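Local structure of pilin (6T8S) at residues Y70-V75 against L79-G84; V90-A95 against K131-V136; I109-T114 against N120-N125. The protein is the major type IV pilin PilA1, the subunit that probably polymerises into the pilus fibres of Clostridioides difficile. One frame throughout, in Å; residues are numbered along the deposited sequence.

Contact 1. Residues Y70-V75 against L79-G84; sequences YKLIKV and LVLQIG
Four backbone hydrogen bonds join Lys71 to Gln82 and Ile73 to Val80, the hydrogen-bonded pairs of an antiparallel hairpin. The bond from Ile73 N to Val80 O, 3.0 Å, is nearly straight (175° at the hydrogen). At the non-hydrogen-bonded positions, CA-H...O contacts supplement these bonds, Tyr70 CA lying 3.3 Å from Gln82 O.

Apolar packing dominates the face of Tyr70, Leu72, Leu79, Leu81 and Ile83. The Tyr70 ring lies alongside Ile83, whose CG1 sits at the ring edge, 3.9 Å from Tyr70 CE1, while Leu81 CD1 approaches Tyr70 CD1 obliquely at 3.8 Å. Helix 9-37 backs this face through Ala30 and Val19, and its Asp22 holds the Tyr70 hydroxyl.

The other face is mixed. Gln82, extended with CG anti to its backbone N (chi1 174°), runs beside the aliphatic part of Lys71, whose CG is 3.8 Å from Gln82 CD. Gln82 NE2 donates to Gly84 O at 2.9 Å within the amide plane, which fixes the amide rotation and turns Gln82 OE1 to Ile73 CG2, 3.6 Å away. Beyond it, Val75 CG2 meets Val80 CG2 at 3.6 Å.

The hairpin is thus two-sided: an apolar face against helix 9-37, and an amphipathic one where the Lys71 methylenes run beside an anchored amide.

Contact 2. Residues V90-A95 against K131-V136; sequences VTLTEA and KVLYIV
Val90 turns CG1 anti to its carbonyl carbon (chi1 -50°), leaving CG2 between the backbone N and carbonyl carbon, and both methyls face Leu133 CB. Leu133 in turn has CG anti to the backbone N (chi1 -168°), which carries its CD2 to Leu92. The side chains of Val90 and Leu92 each cross that of Leu133 at about a right angle: Val90 CG2 lies 3.9 Å from Leu133 CB, and Leu92 CD1 lies 4.1 Å from Leu133 CD2.

The backbones of the two segments meet at one antiparallel hydrogen-bonded pair, Val90 with Lys131. Val90 N donates to Lys131 O over 2.8 Å, and Lys131 N to Val90 O over 3.1 Å. Val90 CG2 also rests 3.4 Å from Lys131 O, so the valine flanks the very carbonyl its amide uses. The strand pairing continues outside the segments through Leu92 and Val128.

Ile83 and Ile66 pack on Val90, and Val128 on both Val90 and Leu92, enclosing the aliphatic group. From Lys131 onward, residues 132-136 lead away from strand 90-92, and Val90, Leu92 and Leu133 pack in the angle between them. Polar main-chain pairing thus gives way to buried branched side chains, just before the chain enters helix 94-104.

Contact 3. Residues I109-T114 against N120-N125; sequences IYTSVT and NPLTSN
Ile109 and Leu122 form the tight, buried part of this contact. Ile109 CG2, anti to its backbone N, meets both Leu122 CD2 and Leu122 CB at 3.7 Å. Just beside them Leu122 N donates to Ile109 O at 2.9 Å. The same carbonyl accepts a second hydrogen bond, from a water that also donates to Leu122 O and so ties both residues together a second time. Thr111 CG2 adds a methyl contact to Leu122 CD1, the two side chains crossing at about a right angle.

Toward Asn120 the contact becomes polar and more open to solvent. Asn120 O is gripped twice by Thr111: the backbone N points almost straight at it (3.0 Å, 175° at the hydrogen), and OG1 donates from 3.1 Å, tilted from the carbonyl plane. The hydroxyl's share depends on chi1 of 57°, which places OG1 between the backbone N and the carbonyl carbon of the threonine. Next along, Ser112 OG receives only a weak bond from Asn120 N, 3.4 Å long. Pro121, on the exposed side, lies obliquely to the Tyr110 ring, its CA 3.7 Å from Tyr110 CD1.

Within the fold, a loop segment is laid along the short strand 109-110, which itself pairs with strand 128-138 through Tyr110 and Tyr134. Ile109 reaches Leu100 and Leu101 of helix 94-104 and Leu133 of strand 128-138, while Leu122 touches Ser97 of that helix and Val128 of the strand.

How the contacts relate
Contacts 1 and 2 are buried, whereas contact 3 is only partly so and lies farther from the centre of the chain. Strand 128-138 connects all three: its Leu133 and Ile135 carbonyls probably accept from Ile83 and Leu81 of contact 1, and its Tyr134 carbonyl probably accepts from Tyr110 of contact 3. Regular hairpin pairing across five residue pairs distinguishes contact 1; contact 2 has one such pair and then aliphatic packing, and contact 3 joins a strand end to a loop by two main-chain bonds, a threonine hydroxyl, a bridging water and one aliphatic pair. Contact 3 is nested within the chain excursion closed by contact 2, while Ile83 against Val90 links contacts 1 and 2.

Contact 1. Residues Y70-V75 against L79-G84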
# COMPACT_ATOMS: atom_id res chain seq x y z
N TYR A 70 -3.84 4.31 -5.33
CA TYR A 70 -3.63 4.24 -3.87
C TYR A 70 -4.89 4.74 -3.16
O TYR A 70 -5.55 5.67 -3.66
CB TYR A 70 -2.44 5.11 -3.45
CG TYR A 70 -1.08 4.65 -3.91
CD1 TYR A 70 -0.56 3.43 -3.52
CD2 TYR A 70 -0.27 5.47 -4.69
CE1 TYR A 70 0.70 3.01 -3.91
CE2 TYR A 70 1.00 5.07 -5.08
CZ TYR A 70 1.50 3.84 -4.68
OH TYR A 70 2.74 3.43 -5.05
N LYS A 71 -5.18 4.17 -1.99
CA LYS A 71 -6.09 4.79 -0.99
C LYS A 71 -5.70 4.30 0.40
O LYS A 71 -4.90 3.35 0.50
CB LYS A 71 -7.56 4.54 -1.35
CG LYS A 71 -8.09 3.14 -1.15
CD LYS A 71 -9.62 3.05 -1.42
CE LYS A 71 -10.48 3.49 -0.24
NZ LYS A 71 -11.94 3.47 -0.52
N LEU A 72 -6.22 4.96 1.44
CA LEU A 72 -5.94 4.63 2.85
C LEU A 72 -7.22 4.06 3.48
O LEU A 72 -8.27 4.72 3.34
CB LEU A 72 -5.50 5.90 3.59
CG LEU A 72 -4.15 6.46 3.16
CD1 LEU A 72 -3.89 7.79 3.85
CD2 LEU A 72 -3.04 5.49 3.47
N ILE A 73 -7.10 2.90 4.12
CA ILE A 73 -8.22 2.22 4.82
C ILE A 73 -7.78 1.84 6.24
O ILE A 73 -6.57 1.63 6.50
CB ILE A 73 -8.72 1.00 4.03
CG1 ILE A 73 -7.69 -0.13 3.97
CG2 ILE A 73 -9.22 1.44 2.65
CD1 ILE A 73 -8.19 -1.40 3.31
N LYS A 74 -8.76 1.71 7.11
CA LYS A 74 -8.54 1.19 8.48
C LYS A 74 -8.98 -0.27 8.47
O LYS A 74 -10.08 -0.57 7.95
CB LYS A 74 -9.28 2.08 9.49
CG LYS A 74 -9.11 1.65 10.93
CD LYS A 74 -9.39 2.76 11.92
CE LYS A 74 -9.96 2.24 13.23
NZ LYS A 74 -10.57 3.33 14.02
N VAL A 75 -8.10 -1.16 8.93
CA VAL A 75 -8.38 -2.61 9.09
C VAL A 75 -8.15 -2.94 10.57
O VAL A 75 -7.00 -2.92 10.99
CB VAL A 75 -7.51 -3.47 8.16
CG1 VAL A 75 -7.87 -4.95 8.27
CG2 VAL A 75 -7.63 -3.02 6.71
N LEU A 79 -3.70 1.15 10.18
CA LEU A 79 -3.76 1.92 8.91
C LEU A 79 -3.10 1.10 7.81
O LEU A 79 -1.96 0.65 8.01
CB LEU A 79 -3.05 3.27 9.04
CG LEU A 79 -3.04 4.09 7.76
CD1 LEU A 79 -4.46 4.45 7.34
CD2 LEU A 79 -2.20 5.35 7.91
N VAL A 80 -3.79 0.97 6.68
CA VAL A 80 -3.35 0.10 5.55
C VAL A 80 -3.35 0.94 4.27
O VAL A 80 -4.33 1.66 4.00
CB VAL A 80 -4.26 -1.14 5.43
CG1 VAL A 80 -3.96 -1.96 4.19
CG2 VAL A 80 -4.17 -2.00 6.68
N LEU A 81 -2.27 0.82 3.50
CA LEU A 81 -2.20 1.38 2.14
C LEU A 81 -2.79 0.32 1.20
O LEU A 81 -2.22 -0.78 1.08
CB LEU A 81 -0.74 1.70 1.79
CG LEU A 81 -0.52 2.25 0.39
CD1 LEU A 81 -1.18 3.60 0.21
CD2 LEU A 81 0.98 2.32 0.07
N GLN A 82 -3.93 0.63 0.60
CA GLN A 82 -4.55 -0.19 -0.46
C GLN A 82 -3.96 0.25 -1.79
O GLN A 82 -3.86 1.47 -2.06
CB GLN A 82 -6.08 -0.03 -0.42
CG GLN A 82 -6.79 -0.73 -1.57
CD GLN A 82 -8.29 -0.61 -1.46
OE1 GLN A 82 -8.83 -0.56 -0.35
NE2 GLN A 82 -8.98 -0.56 -2.59
N ILE A 83 -3.56 -0.73 -2.60
CA ILE A 83 -3.01 -0.49 -3.96
C ILE A 83 -3.93 -1.23 -4.94
O ILE A 83 -3.87 -2.46 -5.00
CB ILE A 83 -1.55 -0.96 -4.06
CG1 ILE A 83 -0.72 -0.48 -2.86
CG2 ILE A 83 -0.95 -0.51 -5.39
CD1 ILE A 83 0.69 -1.02 -2.85
N GLY A 84 -4.74 -0.47 -5.66
CA GLY A 84 -5.70 -1.01 -6.63
C GLY A 84 -7.12 -0.76 -6.22
O GLY A 84 -7.39 -0.48 -5.03

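Contact 2. Residues V90-A95 against K131-V136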
# COMPACT_ATOMS: atom_id res chain seq x y z
N VAL A 90 -2.79 -4.73 -8.78
CA VAL A 90 -1.32 -4.81 -9.02
C VAL A 90 -1.02 -6.06 -9.85
O VAL A 90 -1.83 -7.03 -9.82
CB VAL A 90 -0.52 -4.81 -7.71
CG1 VAL A 90 -0.94 -3.68 -6.79
CG2 VAL A 90 -0.57 -6.15 -7.00
N THR A 91 0.12 -6.05 -10.52
CA THR A 91 0.71 -7.27 -11.13
C THR A 91 2.11 -7.47 -10.54
O THR A 91 2.90 -6.51 -10.57
CB THR A 91 0.66 -7.18 -12.66
OG1 THR A 91 -0.72 -7.11 -13.02
CG2 THR A 91 1.30 -8.37 -13.33
N LEU A 92 2.37 -8.66 -10.03
CA LEU A 92 3.68 -9.06 -9.43
C LEU A 92 4.08 -10.43 -9.97
O LEU A 92 3.31 -11.41 -9.82
CB LEU A 92 3.57 -9.09 -7.90
CG LEU A 92 3.31 -7.74 -7.24
CD1 LEU A 92 2.97 -7.91 -5.76
CD2 LEU A 92 4.51 -6.82 -7.40
N THR A 93 5.28 -10.51 -10.53
CA THR A 93 6.02 -11.79 -10.69
C THR A 93 6.47 -12.28 -9.31
O THR A 93 6.44 -11.48 -8.34
CB THR A 93 7.20 -11.60 -11.64
OG1 THR A 93 8.15 -10.77 -10.94
CG2 THR A 93 6.79 -10.98 -12.96
N GLU A 94 6.91 -13.53 -9.21
CA GLU A 94 7.50 -14.09 -7.98
C GLU A 94 8.73 -13.26 -7.58
O GLU A 94 8.87 -12.95 -6.38
CB GLU A 94 7.88 -15.56 -8.18
CG GLU A 94 6.67 -16.46 -8.37
CD GLU A 94 6.97 -17.95 -8.38
OE1 GLU A 94 8.01 -18.35 -7.81
OE2 GLU A 94 6.15 -18.69 -8.95
N ALA A 95 9.57 -12.89 -8.55
CA ALA A 95 10.79 -12.10 -8.30
C ALA A 95 10.41 -10.72 -7.72
O ALA A 95 11.12 -10.24 -6.80
CB ALA A 95 11.63 -11.97 -9.55
N LYS A 131 -4.72 -7.93 -9.07
CA LYS A 131 -5.48 -8.01 -7.80
C LYS A 131 -5.10 -6.85 -6.88
O LYS A 131 -3.93 -6.41 -6.89
CB LYS A 131 -5.25 -9.35 -7.11
CG LYS A 131 -5.57 -10.59 -7.93
CD LYS A 131 -7.03 -10.71 -8.30
CE LYS A 131 -7.32 -11.95 -9.14
NZ LYS A 131 -8.72 -11.95 -9.63
N VAL A 132 -6.04 -6.38 -6.08
CA VAL A 132 -5.79 -5.34 -5.06
C VAL A 132 -4.82 -5.91 -4.02
O VAL A 132 -4.97 -7.08 -3.62
CB VAL A 132 -7.10 -4.83 -4.42
CG1 VAL A 132 -6.81 -3.79 -3.34
CG2 VAL A 132 -8.04 -4.26 -5.48
N LEU A 133 -3.84 -5.10 -3.62
CA LEU A 133 -2.79 -5.45 -2.64
C LEU A 133 -2.90 -4.48 -1.46
O LEU A 133 -3.38 -3.35 -1.66
CB LEU A 133 -1.41 -5.34 -3.32
CG LEU A 133 -0.24 -5.93 -2.54
CD1 LEU A 133 -0.25 -7.44 -2.57
CD2 LEU A 133 1.10 -5.42 -3.07
N TYR A 134 -2.46 -4.91 -0.29
CA TYR A 134 -2.57 -4.17 0.98
C TYR A 134 -1.21 -4.16 1.69
O TYR A 134 -0.61 -5.23 1.82
CB TYR A 134 -3.65 -4.81 1.84
CG TYR A 134 -5.01 -4.84 1.19
CD1 TYR A 134 -5.86 -3.75 1.25
CD2 TYR A 134 -5.41 -5.95 0.46
CE1 TYR A 134 -7.11 -3.78 0.66
CE2 TYR A 134 -6.65 -5.99 -0.15
CZ TYR A 134 -7.51 -4.90 -0.04
OH TYR A 134 -8.73 -4.94 -0.66
N ILE A 135 -0.75 -2.99 2.13
CA ILE A 135 0.51 -2.87 2.93
C ILE A 135 0.21 -2.09 4.21
O ILE A 135 -0.18 -0.92 4.14
CB ILE A 135 1.68 -2.25 2.15
CG1 ILE A 135 1.85 -2.86 0.75
CG2 ILE A 135 2.96 -2.41 2.97
CD1 ILE A 135 2.99 -2.27 -0.06
N VAL A 136 0.43 -2.73 5.36
CA VAL A 136 0.23 -2.06 6.68
C VAL A 136 1.20 -0.88 6.77
O VAL A 136 2.42 -1.10 6.56
CB VAL A 136 0.45 -3.04 7.84
CG1 VAL A 136 0.39 -2.33 9.18
CG2 VAL A 136 -0.56 -4.18 7.79

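Contact 3. Residues I109-T114 against N120-N125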
# COMPACT_ATOMS: atom_id res chain seq x y z
N ILE A 109 2.48 -7.10 4.16
CA ILE A 109 1.92 -7.17 2.77
C ILE A 109 0.91 -8.32 2.69
O ILE A 109 1.29 -9.48 2.96
CB ILE A 109 3.03 -7.31 1.71
CG1 ILE A 109 4.15 -6.29 1.94
CG2 ILE A 109 2.42 -7.20 0.32
CD1 ILE A 109 5.42 -6.64 1.21
N TYR A 110 -0.33 -8.01 2.30
CA TYR A 110 -1.47 -8.97 2.29
C TYR A 110 -2.18 -8.89 0.93
O TYR A 110 -2.25 -7.79 0.33
CB TYR A 110 -2.37 -8.69 3.50
CG TYR A 110 -1.71 -8.97 4.83
CD1 TYR A 110 -1.77 -10.23 5.41
CD2 TYR A 110 -0.95 -8.00 5.47
CE1 TYR A 110 -1.13 -10.50 6.62
CE2 TYR A 110 -0.29 -8.26 6.66
CZ TYR A 110 -0.39 -9.51 7.25
OH TYR A 110 0.27 -9.80 8.42
N THR A 111 -2.69 -10.04 0.47
CA THR A 111 -3.45 -10.17 -0.81
C THR A 111 -4.96 -10.09 -0.56
O THR A 111 -5.71 -10.02 -1.55
CB THR A 111 -3.04 -11.45 -1.54
OG1 THR A 111 -3.25 -12.57 -0.69
CG2 THR A 111 -1.58 -11.42 -1.96
N SER A 112 -5.42 -10.11 0.70
CA SER A 112 -6.85 -9.93 1.05
C SER A 112 -7.00 -9.31 2.44
O SER A 112 -6.11 -9.47 3.29
CB SER A 112 -7.60 -11.25 0.99
OG SER A 112 -7.18 -12.10 2.04
N VAL A 113 -8.13 -8.63 2.66
CA VAL A 113 -8.56 -8.09 3.97
C VAL A 113 -10.08 -8.20 4.04
O VAL A 113 -10.72 -8.22 2.97
CB VAL A 113 -8.11 -6.63 4.18
CG1 VAL A 113 -6.60 -6.49 4.17
CG2 VAL A 113 -8.75 -5.69 3.17
N THR A 114 -10.61 -8.29 5.25
CA THR A 114 -12.00 -7.88 5.61
C THR A 114 -11.89 -6.54 6.35
O THR A 114 -10.74 -6.04 6.49
CB THR A 114 -12.70 -9.02 6.35
OG1 THR A 114 -12.13 -9.14 7.65
CG2 THR A 114 -12.60 -10.34 5.61
N ASN A 120 -4.50 -13.35 3.67
CA ASN A 120 -3.35 -14.23 3.33
C ASN A 120 -2.12 -13.34 3.08
O ASN A 120 -2.16 -12.45 2.23
CB ASN A 120 -3.62 -15.16 2.14
CG ASN A 120 -4.17 -16.54 2.51
OD1 ASN A 120 -4.28 -16.93 3.68
ND2 ASN A 120 -4.51 -17.32 1.50
N PRO A 121 -1.01 -13.53 3.81
CA PRO A 121 0.19 -12.73 3.57
C PRO A 121 0.82 -13.04 2.21
O PRO A 121 0.83 -14.20 1.81
CB PRO A 121 1.14 -13.12 4.71
CG PRO A 121 0.64 -14.46 5.22
CD PRO A 121 -0.85 -14.48 4.92
N LEU A 122 1.34 -12.02 1.52
CA LEU A 122 2.19 -12.23 0.33
C LEU A 122 3.37 -13.11 0.75
O LEU A 122 3.88 -12.89 1.85
CB LEU A 122 2.67 -10.88 -0.22
CG LEU A 122 3.36 -10.91 -1.59
CD1 LEU A 122 2.38 -11.11 -2.72
CD2 LEU A 122 4.15 -9.63 -1.82
N THR A 123 3.79 -14.05 -0.10
CA THR A 123 5.03 -14.84 0.09
C THR A 123 6.01 -14.54 -1.04
O THR A 123 5.61 -13.97 -2.09
CB THR A 123 4.76 -16.35 0.17
OG1 THR A 123 4.63 -16.86 -1.16
CG2 THR A 123 3.52 -16.67 0.98
N SER A 124 7.26 -14.98 -0.87
CA SER A 124 8.35 -14.78 -1.85
C SER A 124 8.07 -15.60 -3.13
O SER A 124 8.73 -15.33 -4.14
CB SER A 124 9.67 -15.10 -1.23
OG SER A 124 9.72 -16.45 -0.85
N ASN A 125 7.12 -16.54 -3.10
CA ASN A 125 6.74 -17.37 -4.28
C ASN A 125 5.38 -16.95 -4.85
O ASN A 125 4.89 -17.66 -5.75
CB ASN A 125 6.69 -18.86 -3.92
CG ASN A 125 8.03 -19.40 -3.50
OD1 ASN A 125 9.05 -19.05 -4.09
ND2 ASN A 125 8.05 -20.22 -2.47
O HOH W 1 3.57 -10.87 3.81